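Local coordinates for protein FOKI restriction endonuclease (Planomicrobium okeanokoites, PDB 2FOK) that recognises a specific DNA sequence and cleaves the duplex a short distance away, as a metal-dependent type IIS restriction endonuclease, at residues Arg6-Val11 and Asp127-Thr132; Trp113-Gly118 and Arg290-Met295; Arg307-Leu312 and Glu345-Gly350; Leu314-Lys319 and Gln329-Lys334. All blocks are in the same frame, centred on the assembly; numbering follows the deposited sequence.

How the interactions relate
The four contacts run from the first recognition subdomain into the D3 domain. Interactions 1 and 2 have centres 6 Å apart and touch directly: T132 OG1 lies 2.7 Å from G118 O, and W10 NE1 3.0 Å from M295 O. R307 connects interaction 3 to interaction 1, its NH1 lying 2.6 Å from R6 O, while W293 NE1 of interaction 2 reaches T308 OG1 of interaction 3. Interactions 3 and 4 share helix 303-319 and have centres 10 Å apart. Interactions 1 and 4 do not touch. Interaction 1 lies within recognition subdomain 1 and interactions 3 and 4 within the D3 domain, so the set probably belongs to the DNA-recognition part of the enzyme.

Interaction 1 of 4, residues Arg6-Val11 and Asp127-Thr132; sequences RTFGWV and DSFVIT
D127 meets R6 in a side-on salt bridge that joins the N-terminal loop 6-11 to the start of strand 128-131. Its carboxylate is nearly coplanar with the guanidinium, the planes 11° apart, and each oxygen uses its syn lone pair. R6 NE donates to D127 OD1 at 3.2 Å. The second bond, from R6 NH2 to D127 OD2, is shorter at 2.9 Å, and both are fairly straight. A bend at chi2 of R6 (-62°) turns the chain so that the NE side of the guanidinium faces the acid. D127 OD1 also bonds Y122 OH, and the ring of Y68 makes a cation-pi contact with R6. D127 and S128 both face I123 in a G1 beta bulge at the hairpin of strands 120-123 and 128-131. Next along the strand, F129 points toward F8 from the opposite direction; their rings meet obliquely, planes at 82°, with F129 CZ 3.8 Å from F8 CZ. L111 of helix 104-116 touches both phenylalanines. A leucine in place of R6 would probably leave the D127 carboxylate without its charged mate and weaken the tie of the N-terminal loop to the hairpin. The chemistry is thus twofold: a paired, planar ion bridge in a partly exposed setting, beside a buried aromatic contact that is apolar and carries no directional bond.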
# COMPACT_ATOMS: atom_id res chain seq x y z
N ARG A 6 -12.00 -12.64 4.02
CA ARG A 6 -10.60 -12.89 3.69
C ARG A 6 -10.08 -11.76 2.81
O ARG A 6 -10.83 -10.84 2.46
CB ARG A 6 -10.47 -14.23 2.95
CG ARG A 6 -11.02 -15.44 3.71
CD ARG A 6 -10.24 -15.64 5.02
NE ARG A 6 -10.80 -16.72 5.84
CZ ARG A 6 -10.35 -17.06 7.05
NH1 ARG A 6 -9.33 -16.40 7.58
NH2 ARG A 6 -10.92 -18.05 7.72
N THR A 7 -8.80 -11.83 2.48
CA THR A 7 -8.13 -10.83 1.66
C THR A 7 -7.16 -11.57 0.74
O THR A 7 -6.33 -12.33 1.23
CB THR A 7 -7.34 -9.85 2.55
OG1 THR A 7 -8.25 -9.11 3.37
CG2 THR A 7 -6.51 -8.89 1.70
N PHE A 8 -7.28 -11.36 -0.57
CA PHE A 8 -6.41 -12.04 -1.55
C PHE A 8 -5.95 -11.10 -2.66
O PHE A 8 -6.38 -9.96 -2.75
CB PHE A 8 -7.13 -13.20 -2.25
CG PHE A 8 -7.72 -14.22 -1.32
CD1 PHE A 8 -6.91 -14.97 -0.48
CD2 PHE A 8 -9.09 -14.46 -1.33
CE1 PHE A 8 -7.46 -15.95 0.35
CE2 PHE A 8 -9.66 -15.43 -0.52
CZ PHE A 8 -8.84 -16.18 0.33
N GLY A 9 -5.10 -11.64 -3.54
CA GLY A 9 -4.62 -10.89 -4.69
C GLY A 9 -3.37 -10.08 -4.46
O GLY A 9 -2.86 -9.46 -5.39
N TRP A 10 -2.86 -10.10 -3.23
CA TRP A 10 -1.69 -9.31 -2.88
C TRP A 10 -0.80 -10.00 -1.85
O TRP A 10 -1.24 -10.34 -0.74
CB TRP A 10 -2.15 -7.96 -2.33
CG TRP A 10 -3.16 -7.26 -3.20
CD1 TRP A 10 -4.52 -7.31 -3.10
CD2 TRP A 10 -2.88 -6.41 -4.32
NE1 TRP A 10 -5.10 -6.55 -4.08
CE2 TRP A 10 -4.12 -5.99 -4.85
CE3 TRP A 10 -1.70 -5.97 -4.93
CZ2 TRP A 10 -4.21 -5.15 -5.96
CZ3 TRP A 10 -1.79 -5.13 -6.04
CH2 TRP A 10 -3.05 -4.72 -6.54
N VAL A 11 0.46 -10.18 -2.21
CA VAL A 11 1.43 -10.83 -1.33
C VAL A 11 2.58 -9.85 -1.07
O VAL A 11 3.05 -9.19 -1.99
CB VAL A 11 1.96 -12.15 -1.95
CG1 VAL A 11 2.15 -13.19 -0.87
CG2 VAL A 11 0.97 -12.66 -3.01
N ASP A 127 -15.49 -21.42 2.88
CA ASP A 127 -14.17 -21.00 3.37
C ASP A 127 -13.15 -22.06 3.01
O ASP A 127 -12.25 -22.36 3.80
CB ASP A 127 -14.22 -20.82 4.89
CG ASP A 127 -13.19 -19.84 5.41
OD1 ASP A 127 -12.72 -18.99 4.62
OD2 ASP A 127 -12.86 -19.92 6.61
N SER A 128 -13.29 -22.63 1.82
CA SER A 128 -12.41 -23.70 1.36
C SER A 128 -11.77 -23.49 -0.01
O SER A 128 -12.18 -22.63 -0.78
CB SER A 128 -13.20 -25.01 1.35
OG SER A 128 -13.72 -25.29 2.63
N PHE A 129 -10.76 -24.30 -0.30
CA PHE A 129 -10.05 -24.25 -1.57
C PHE A 129 -9.92 -25.64 -2.19
O PHE A 129 -9.97 -26.67 -1.49
CB PHE A 129 -8.61 -23.71 -1.40
CG PHE A 129 -8.51 -22.38 -0.71
CD1 PHE A 129 -8.79 -22.25 0.64
CD2 PHE A 129 -8.07 -21.26 -1.40
CE1 PHE A 129 -8.63 -21.05 1.30
CE2 PHE A 129 -7.90 -20.04 -0.75
CZ PHE A 129 -8.18 -19.94 0.61
N VAL A 130 -9.73 -25.66 -3.51
CA VAL A 130 -9.50 -26.88 -4.27
C VAL A 130 -8.52 -26.48 -5.38
O VAL A 130 -8.38 -25.32 -5.71
CB VAL A 130 -10.79 -27.45 -4.93
CG1 VAL A 130 -11.78 -27.89 -3.86
CG2 VAL A 130 -11.41 -26.41 -5.86
N ILE A 131 -7.82 -27.46 -5.93
CA ILE A 131 -6.87 -27.21 -6.99
C ILE A 131 -7.67 -26.91 -8.26
O ILE A 131 -8.87 -27.20 -8.32
CB ILE A 131 -5.96 -28.45 -7.19
CG1 ILE A 131 -4.68 -28.07 -7.93
CG2 ILE A 131 -6.72 -29.54 -7.94
CD1 ILE A 131 -3.63 -29.19 -7.95
N THR A 132 -7.02 -26.31 -9.26
CA THR A 132 -7.71 -26.01 -10.51
C THR A 132 -7.11 -26.80 -11.66
O THR A 132 -6.27 -27.68 -11.47
CB THR A 132 -7.62 -24.51 -10.90
OG1 THR A 132 -6.25 -24.16 -11.14
CG2 THR A 132 -8.20 -23.62 -9.82

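Interaction 2 of 4, residues Trp113-Gly118 and Arg290-Met295; sequences WAHALG and RVYWEM
The C-terminal end of helix 104-116 comes up to the irregular segment 290-295 with G118 and R290 as the nearest residues, their CA atoms 7.8 Å apart. The side chains of H115 and Y292 run antiparallel alongside one another and form a T-shaped (edge-to-face) pair, centroids 4.6 Å apart and planes at 68°. The imidazole presents CE1, which sits 3.5 Å above the plane of the Y292 ring and over its centre. With CG of H115 turned anti to N (chi1 171°), the ring leaves the helix on the side of the tyrosine. F8 also meets the H115 ring and touches Y292, so the three rings cluster. The hydroxyl end of Y292 reaches the helix backbone, where its OH is 3.5 Å from A116 CA. The helix closes in a Schellman motif at G118, whose positive phi lets the chain turn out of the last turn toward strand 120-123. The guanidinium of R290 lies with one face over G118 CA, which is offset toward the rim of the group; R290 NH2 comes within 3.6 Å of G118 O without a hydrogen bond being formed. A water bridges the two segments. It donates to R290 O at 2.8 Å and lies 3.0 Å from Y292 OH. A116 O, 3.3 Å from the same water, is a further acceptor, though the water has more acceptors in reach than protons.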
# COMPACT_ATOMS: atom_id res chain seq x y z
N TRP A 113 -0.54 -16.59 -2.44
CA TRP A 113 0.24 -16.67 -3.67
C TRP A 113 -0.33 -17.73 -4.63
O TRP A 113 -0.58 -17.45 -5.80
CB TRP A 113 1.69 -16.99 -3.29
CG TRP A 113 2.71 -16.85 -4.37
CD1 TRP A 113 2.53 -16.34 -5.62
CD2 TRP A 113 4.09 -17.25 -4.29
NE1 TRP A 113 3.72 -16.41 -6.34
CE2 TRP A 113 4.69 -16.96 -5.54
CE3 TRP A 113 4.88 -17.83 -3.28
CZ2 TRP A 113 6.04 -17.22 -5.81
CZ3 TRP A 113 6.23 -18.10 -3.55
CH2 TRP A 113 6.79 -17.79 -4.80
N ALA A 114 -0.57 -18.94 -4.14
CA ALA A 114 -1.12 -20.02 -4.98
C ALA A 114 -2.46 -19.59 -5.57
O ALA A 114 -2.74 -19.80 -6.74
CB ALA A 114 -1.31 -21.27 -4.16
N HIS A 115 -3.28 -18.97 -4.73
CA HIS A 115 -4.58 -18.50 -5.14
C HIS A 115 -4.49 -17.37 -6.17
O HIS A 115 -5.25 -17.35 -7.14
CB HIS A 115 -5.36 -18.05 -3.90
CG HIS A 115 -6.64 -17.35 -4.22
ND1 HIS A 115 -6.71 -15.99 -4.46
CD2 HIS A 115 -7.90 -17.83 -4.39
CE1 HIS A 115 -7.95 -15.66 -4.76
NE2 HIS A 115 -8.70 -16.76 -4.72
N ALA A 116 -3.56 -16.44 -5.96
CA ALA A 116 -3.39 -15.30 -6.88
C ALA A 116 -3.04 -15.71 -8.32
O ALA A 116 -3.53 -15.11 -9.27
CB ALA A 116 -2.34 -14.34 -6.33
N LEU A 117 -2.19 -16.72 -8.48
CA LEU A 117 -1.80 -17.17 -9.81
C LEU A 117 -2.77 -18.19 -10.40
O LEU A 117 -2.55 -18.72 -11.48
CB LEU A 117 -0.39 -17.78 -9.78
CG LEU A 117 0.74 -16.79 -9.50
CD1 LEU A 117 2.06 -17.52 -9.51
CD2 LEU A 117 0.72 -15.68 -10.55
N GLY A 118 -3.85 -18.46 -9.66
CA GLY A 118 -4.87 -19.37 -10.14
C GLY A 118 -4.64 -20.87 -10.07
O GLY A 118 -5.29 -21.61 -10.81
N ARG A 290 -8.28 -12.93 -13.73
CA ARG A 290 -9.04 -13.29 -12.54
C ARG A 290 -9.10 -12.13 -11.56
O ARG A 290 -8.06 -11.59 -11.16
CB ARG A 290 -8.39 -14.49 -11.85
CG ARG A 290 -8.79 -15.85 -12.40
CD ARG A 290 -8.49 -16.96 -11.37
NE ARG A 290 -8.29 -18.26 -12.00
CZ ARG A 290 -8.73 -19.42 -11.49
NH1 ARG A 290 -9.40 -19.44 -10.34
NH2 ARG A 290 -8.48 -20.56 -12.12
N VAL A 291 -10.32 -11.76 -11.16
CA VAL A 291 -10.55 -10.67 -10.21
C VAL A 291 -11.52 -11.18 -9.16
O VAL A 291 -12.52 -11.81 -9.49
CB VAL A 291 -11.19 -9.43 -10.90
CG1 VAL A 291 -11.60 -8.40 -9.84
CG2 VAL A 291 -10.23 -8.81 -11.91
N TYR A 292 -11.22 -10.91 -7.90
CA TYR A 292 -12.09 -11.37 -6.82
C TYR A 292 -12.35 -10.23 -5.84
O TYR A 292 -11.48 -9.40 -5.60
CB TYR A 292 -11.47 -12.57 -6.09
CG TYR A 292 -10.00 -12.75 -6.38
CD1 TYR A 292 -9.57 -13.45 -7.51
CD2 TYR A 292 -9.03 -12.14 -5.58
CE1 TYR A 292 -8.22 -13.52 -7.85
CE2 TYR A 292 -7.67 -12.20 -5.91
CZ TYR A 292 -7.28 -12.89 -7.05
OH TYR A 292 -5.94 -12.95 -7.39
N TRP A 293 -13.56 -10.22 -5.31
CA TRP A 293 -14.05 -9.26 -4.34
C TRP A 293 -13.02 -8.97 -3.24
O TRP A 293 -12.93 -7.84 -2.76
CB TRP A 293 -15.33 -9.83 -3.72
CG TRP A 293 -16.05 -8.94 -2.78
CD1 TRP A 293 -16.89 -7.91 -3.09
CD2 TRP A 293 -16.08 -9.06 -1.35
NE1 TRP A 293 -17.45 -7.38 -1.96
CE2 TRP A 293 -16.97 -8.07 -0.87
CE3 TRP A 293 -15.45 -9.91 -0.44
CZ2 TRP A 293 -17.24 -7.91 0.49
CZ3 TRP A 293 -15.72 -9.75 0.93
CH2 TRP A 293 -16.61 -8.75 1.37
N GLU A 294 -12.27 -9.99 -2.84
CA GLU A 294 -11.27 -9.86 -1.78
C GLU A 294 -10.00 -9.12 -2.18
O GLU A 294 -9.11 -8.93 -1.35
CB GLU A 294 -10.87 -11.24 -1.25
CG GLU A 294 -11.89 -11.88 -0.35
CD GLU A 294 -12.88 -12.73 -1.12
OE1 GLU A 294 -12.96 -12.60 -2.36
OE2 GLU A 294 -13.59 -13.53 -0.48
N MET A 295 -9.89 -8.71 -3.43
CA MET A 295 -8.69 -8.02 -3.86
C MET A 295 -8.92 -6.53 -4.09
O MET A 295 -7.97 -5.77 -4.29
CB MET A 295 -8.13 -8.66 -5.14
CG MET A 295 -8.84 -8.30 -6.45
SD MET A 295 -7.77 -8.59 -7.90
CE MET A 295 -7.84 -7.00 -8.71
O HOH W 1 -5.62 -12.80 -10.33

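Interaction 3 of 4, residues Arg307-Leu312 and Glu345-Gly350; sequences RTRRAL and ENDIKG
R310 extends from CG to NE (chi2 163°) and so carries its guanidinium across to D347, while R309, with CG anti to N, bends at chi2 and chi3 and brings NH1 near the same carboxylate, in a bond that is doubtful because D347 OD2 is not securely placed. D347 points toward helix 303-319. R310 NE donates to D347 OD1 at 2.7 Å in a fairly straight bond. The acceptor lies near the guanidinium plane of R310, yet the donor approaches from above the carboxylate plane, and the two planes stand 81° apart. A second bond, from R310 NH2 to the same OD1 at 3.3 Å, is weak. On the other oxygen, the less certain pair has R309 NH1 3.2 Å from D347 OD2. The surrounding positive charge probably keeps the buried D347 ionised. This salt-bridge network of three residues joins two helices of the D3 domain, a member of the HTH clan. The short axis segments 307-312 and 345-350 cross at -78° and approach to 10.1 Å, and the nearest CA atoms, of R310 and D347, are 6.1 Å apart. The aliphatic part of R310 packs as well, its CG 3.4 Å from D347 CG. Beyond the pair of helices, R310 NH2 forms a salt bridge with E189, and its NH1 bonds L296 O.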
# COMPACT_ATOMS: atom_id res chain seq x y z
N ARG A 307 -15.37 -2.90 -0.91
CA ARG A 307 -15.13 -4.00 -1.85
C ARG A 307 -16.36 -4.23 -2.74
O ARG A 307 -16.23 -4.48 -3.94
CB ARG A 307 -14.80 -5.28 -1.08
CG ARG A 307 -13.31 -5.55 -0.85
CD ARG A 307 -13.11 -6.54 0.31
NE ARG A 307 -11.71 -6.66 0.71
CZ ARG A 307 -11.22 -7.64 1.47
NH1 ARG A 307 -12.02 -8.60 1.92
NH2 ARG A 307 -9.93 -7.66 1.76
N THR A 308 -17.55 -4.15 -2.16
CA THR A 308 -18.77 -4.35 -2.92
C THR A 308 -18.96 -3.22 -3.93
O THR A 308 -19.22 -3.48 -5.11
CB THR A 308 -19.99 -4.41 -1.99
OG1 THR A 308 -19.73 -5.33 -0.92
CG2 THR A 308 -21.22 -4.88 -2.75
N ARG A 309 -18.83 -1.99 -3.47
CA ARG A 309 -18.98 -0.81 -4.32
C ARG A 309 -18.08 -0.90 -5.56
O ARG A 309 -18.52 -0.66 -6.68
CB ARG A 309 -18.65 0.45 -3.52
CG ARG A 309 -19.18 1.75 -4.11
CD ARG A 309 -18.12 2.83 -3.97
NE ARG A 309 -18.18 3.50 -2.68
CZ ARG A 309 -17.13 3.82 -1.92
NH1 ARG A 309 -15.89 3.52 -2.30
NH2 ARG A 309 -17.32 4.44 -0.77
N ARG A 310 -16.81 -1.24 -5.36
CA ARG A 310 -15.90 -1.36 -6.50
C ARG A 310 -16.27 -2.58 -7.35
O ARG A 310 -16.10 -2.57 -8.55
CB ARG A 310 -14.46 -1.46 -6.01
CG ARG A 310 -13.89 -0.10 -5.61
CD ARG A 310 -12.63 -0.22 -4.75
NE ARG A 310 -12.21 1.10 -4.27
CZ ARG A 310 -11.35 1.31 -3.29
NH1 ARG A 310 -10.80 0.28 -2.65
NH2 ARG A 310 -11.06 2.54 -2.91
N ALA A 311 -16.81 -3.63 -6.71
CA ALA A 311 -17.20 -4.84 -7.43
C ALA A 311 -18.36 -4.57 -8.37
O ALA A 311 -18.36 -5.01 -9.52
CB ALA A 311 -17.60 -5.93 -6.43
N LEU A 312 -19.34 -3.83 -7.87
CA LEU A 312 -20.51 -3.47 -8.65
C LEU A 312 -20.19 -2.49 -9.78
O LEU A 312 -20.90 -2.45 -10.78
CB LEU A 312 -21.57 -2.88 -7.72
CG LEU A 312 -22.16 -3.94 -6.79
CD1 LEU A 312 -23.11 -3.30 -5.80
CD2 LEU A 312 -22.86 -4.99 -7.64
N GLU A 345 -15.21 7.92 -9.47
CA GLU A 345 -14.04 8.20 -10.32
C GLU A 345 -12.76 7.67 -9.66
O GLU A 345 -11.88 7.15 -10.35
CB GLU A 345 -13.88 9.72 -10.54
CG GLU A 345 -14.95 10.36 -11.40
CD GLU A 345 -14.77 11.88 -11.56
OE1 GLU A 345 -14.31 12.54 -10.61
OE2 GLU A 345 -15.09 12.40 -12.65
N ASN A 346 -12.65 7.79 -8.34
CA ASN A 346 -11.47 7.31 -7.64
C ASN A 346 -11.46 5.79 -7.60
O ASN A 346 -10.40 5.16 -7.63
CB ASN A 346 -11.41 7.86 -6.21
CG ASN A 346 -10.10 7.50 -5.49
OD1 ASN A 346 -9.06 8.13 -5.72
ND2 ASN A 346 -10.16 6.51 -4.63
N ASP A 347 -12.65 5.20 -7.54
CA ASP A 347 -12.79 3.75 -7.52
C ASP A 347 -12.35 3.19 -8.88
O ASP A 347 -11.86 2.08 -8.96
CB ASP A 347 -14.25 3.37 -7.24
CG ASP A 347 -14.54 3.19 -5.76
OD1 ASP A 347 -13.60 3.26 -4.94
OD2 ASP A 347 -15.73 2.99 -5.42
N ILE A 348 -12.53 3.97 -9.94
CA ILE A 348 -12.15 3.53 -11.29
C ILE A 348 -10.66 3.63 -11.55
O ILE A 348 -10.09 2.81 -12.27
CB ILE A 348 -12.90 4.35 -12.38
CG1 ILE A 348 -14.40 4.08 -12.26
CG2 ILE A 348 -12.38 4.00 -13.78
CD1 ILE A 348 -15.23 4.76 -13.32
N LYS A 349 -10.02 4.65 -10.98
CA LYS A 349 -8.59 4.84 -11.15
C LYS A 349 -7.86 3.69 -10.48
O LYS A 349 -6.75 3.32 -10.90
CB LYS A 349 -8.14 6.16 -10.52
CG LYS A 349 -6.64 6.29 -10.40
CD LYS A 349 -6.19 7.73 -10.45
CE LYS A 349 -6.50 8.43 -9.14
NZ LYS A 349 -6.46 7.52 -7.97
N GLY A 350 -8.48 3.14 -9.44
CA GLY A 350 -7.89 2.03 -8.73
C GLY A 350 -8.01 0.76 -9.55
O GLY A 350 -7.10 -0.06 -9.56

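Interaction 4 of 4, residues Leu314-Lys319 and Gln329-Lys334; sequences LEILIK and QDNLKK
I316 points toward helix 325-334, and its two outer methyls divide the work against N331. CD1 meets the stem of that side chain, 3.6 Å from N331 CB, while CG2 lies 3.6 Å from the amide oxygen OD1 of N331. The two side chains approach at a slant. With CG1 beside the backbone N and chi2 trans (176°), I316 CD1 is carried out to the far end of the side chain and reaches the partner helix, coming within 3.7 Å of L332 N. L332 CB is 4.4 Å from the same methyl, a looser apolar touch. CB of N331 points toward I316 in turn, and chi1 (-86°) sets CG beside the backbone N of N331, which places the amide with OD1 against CG2. Across the pair the contact is van der Waals in nature, with the nearest CA atoms, of I316 and N331, 7.3 Å apart. An alanine in place of I316 is likely to open a gap beside N331 CB and leave the L332 backbone without its apolar cover. N331 is exposed, I316 and L332 buried. The two are successive helices of the D3 domain, 303-319 and 325-334, with the short strand 323-324 between them. Next to them, helix 341-352 packs against both, L351 on L314 and I344 on L332, while E315 forms a salt bridge with R379.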
# COMPACT_ATOMS: atom_id res chain seq x y z
N LEU A 314 -17.34 -2.57 -11.44
CA LEU A 314 -16.68 -3.42 -12.42
C LEU A 314 -17.76 -4.09 -13.28
O LEU A 314 -17.68 -4.09 -14.50
CB LEU A 314 -15.88 -4.52 -11.70
CG LEU A 314 -14.42 -4.79 -12.08
CD1 LEU A 314 -13.98 -6.11 -11.46
CD2 LEU A 314 -14.25 -4.83 -13.58
N GLU A 315 -18.78 -4.63 -12.61
CA GLU A 315 -19.88 -5.32 -13.27
C GLU A 315 -20.60 -4.47 -14.29
O GLU A 315 -20.88 -4.92 -15.41
CB GLU A 315 -20.90 -5.79 -12.24
CG GLU A 315 -20.53 -7.06 -11.53
CD GLU A 315 -21.68 -7.59 -10.70
OE1 GLU A 315 -22.77 -7.00 -10.78
OE2 GLU A 315 -21.48 -8.60 -9.98
N ILE A 316 -20.91 -3.23 -13.91
CA ILE A 316 -21.61 -2.32 -14.78
C ILE A 316 -20.80 -2.09 -16.04
O ILE A 316 -21.31 -2.18 -17.15
CB ILE A 316 -21.88 -0.97 -14.08
CG1 ILE A 316 -22.79 -1.20 -12.86
CG2 ILE A 316 -22.56 -0.02 -15.03
CD1 ILE A 316 -23.04 0.05 -12.01
N LEU A 317 -19.51 -1.83 -15.86
CA LEU A 317 -18.62 -1.60 -17.00
C LEU A 317 -18.58 -2.84 -17.87
O LEU A 317 -18.55 -2.75 -19.10
CB LEU A 317 -17.21 -1.28 -16.51
CG LEU A 317 -17.08 0.15 -16.00
CD1 LEU A 317 -15.94 0.25 -15.00
CD2 LEU A 317 -16.85 1.08 -17.19
N ILE A 318 -18.60 -4.00 -17.23
CA ILE A 318 -18.56 -5.25 -17.96
C ILE A 318 -19.77 -5.45 -18.88
O ILE A 318 -19.61 -5.51 -20.10
CB ILE A 318 -18.43 -6.45 -17.00
CG1 ILE A 318 -17.02 -6.45 -16.39
CG2 ILE A 318 -18.66 -7.77 -17.75
CD1 ILE A 318 -16.57 -7.75 -15.78
N LYS A 319 -20.96 -5.52 -18.31
CA LYS A 319 -22.14 -5.74 -19.15
C LYS A 319 -22.60 -4.53 -19.97
O LYS A 319 -23.63 -4.59 -20.63
CB LYS A 319 -23.31 -6.26 -18.29
CG LYS A 319 -24.01 -5.22 -17.43
CD LYS A 319 -23.80 -5.50 -15.95
CE LYS A 319 -25.13 -5.49 -15.17
NZ LYS A 319 -24.94 -5.18 -13.72
N GLN A 329 -23.11 6.10 -12.15
CA GLN A 329 -23.59 6.50 -10.83
C GLN A 329 -25.06 6.15 -10.75
O GLN A 329 -25.56 5.71 -9.72
CB GLN A 329 -23.40 8.01 -10.62
CG GLN A 329 -24.30 8.59 -9.52
CD GLN A 329 -24.19 10.10 -9.44
OE1 GLN A 329 -24.22 10.79 -10.45
NE2 GLN A 329 -24.07 10.61 -8.22
N ASP A 330 -25.74 6.35 -11.88
CA ASP A 330 -27.16 6.05 -12.00
C ASP A 330 -27.40 4.55 -11.82
O ASP A 330 -28.24 4.14 -11.01
CB ASP A 330 -27.65 6.47 -13.38
CG ASP A 330 -28.86 7.36 -13.32
OD1 ASP A 330 -29.87 6.94 -12.72
OD2 ASP A 330 -28.79 8.47 -13.89
N ASN A 331 -26.67 3.73 -12.58
CA ASN A 331 -26.79 2.28 -12.51
C ASN A 331 -26.44 1.79 -11.11
O ASN A 331 -27.02 0.82 -10.61
CB ASN A 331 -25.88 1.61 -13.54
CG ASN A 331 -26.52 1.49 -14.91
OD1 ASN A 331 -25.84 1.21 -15.91
ND2 ASN A 331 -27.84 1.69 -14.97
N LEU A 332 -25.47 2.45 -10.49
CA LEU A 332 -25.04 2.12 -9.14
C LEU A 332 -26.16 2.40 -8.14
O LEU A 332 -26.45 1.58 -7.26
CB LEU A 332 -23.81 2.96 -8.77
CG LEU A 332 -22.53 2.32 -8.24
CD1 LEU A 332 -21.86 3.31 -7.31
CD2 LEU A 332 -22.81 0.99 -7.52
N LYS A 333 -26.79 3.56 -8.27
CA LYS A 333 -27.87 3.94 -7.36
C LYS A 333 -29.01 2.90 -7.37
O LYS A 333 -29.57 2.58 -6.33
CB LYS A 333 -28.40 5.32 -7.74
CG LYS A 333 -28.56 6.27 -6.56
CD LYS A 333 -29.89 7.03 -6.64
CE LYS A 333 -30.12 7.89 -5.40
NZ LYS A 333 -31.03 9.03 -5.71
N LYS A 334 -29.34 2.39 -8.55
CA LYS A 334 -30.40 1.41 -8.65
C LYS A 334 -30.13 0.23 -7.72
O LYS A 334 -31.06 -0.36 -7.17
CB LYS A 334 -30.52 0.90 -10.09
CG LYS A 334 -31.96 0.84 -10.61
CD LYS A 334 -32.28 -0.53 -11.23
CE LYS A 334 -32.90 -0.38 -12.63
NZ LYS A 334 -32.69 -1.57 -13.52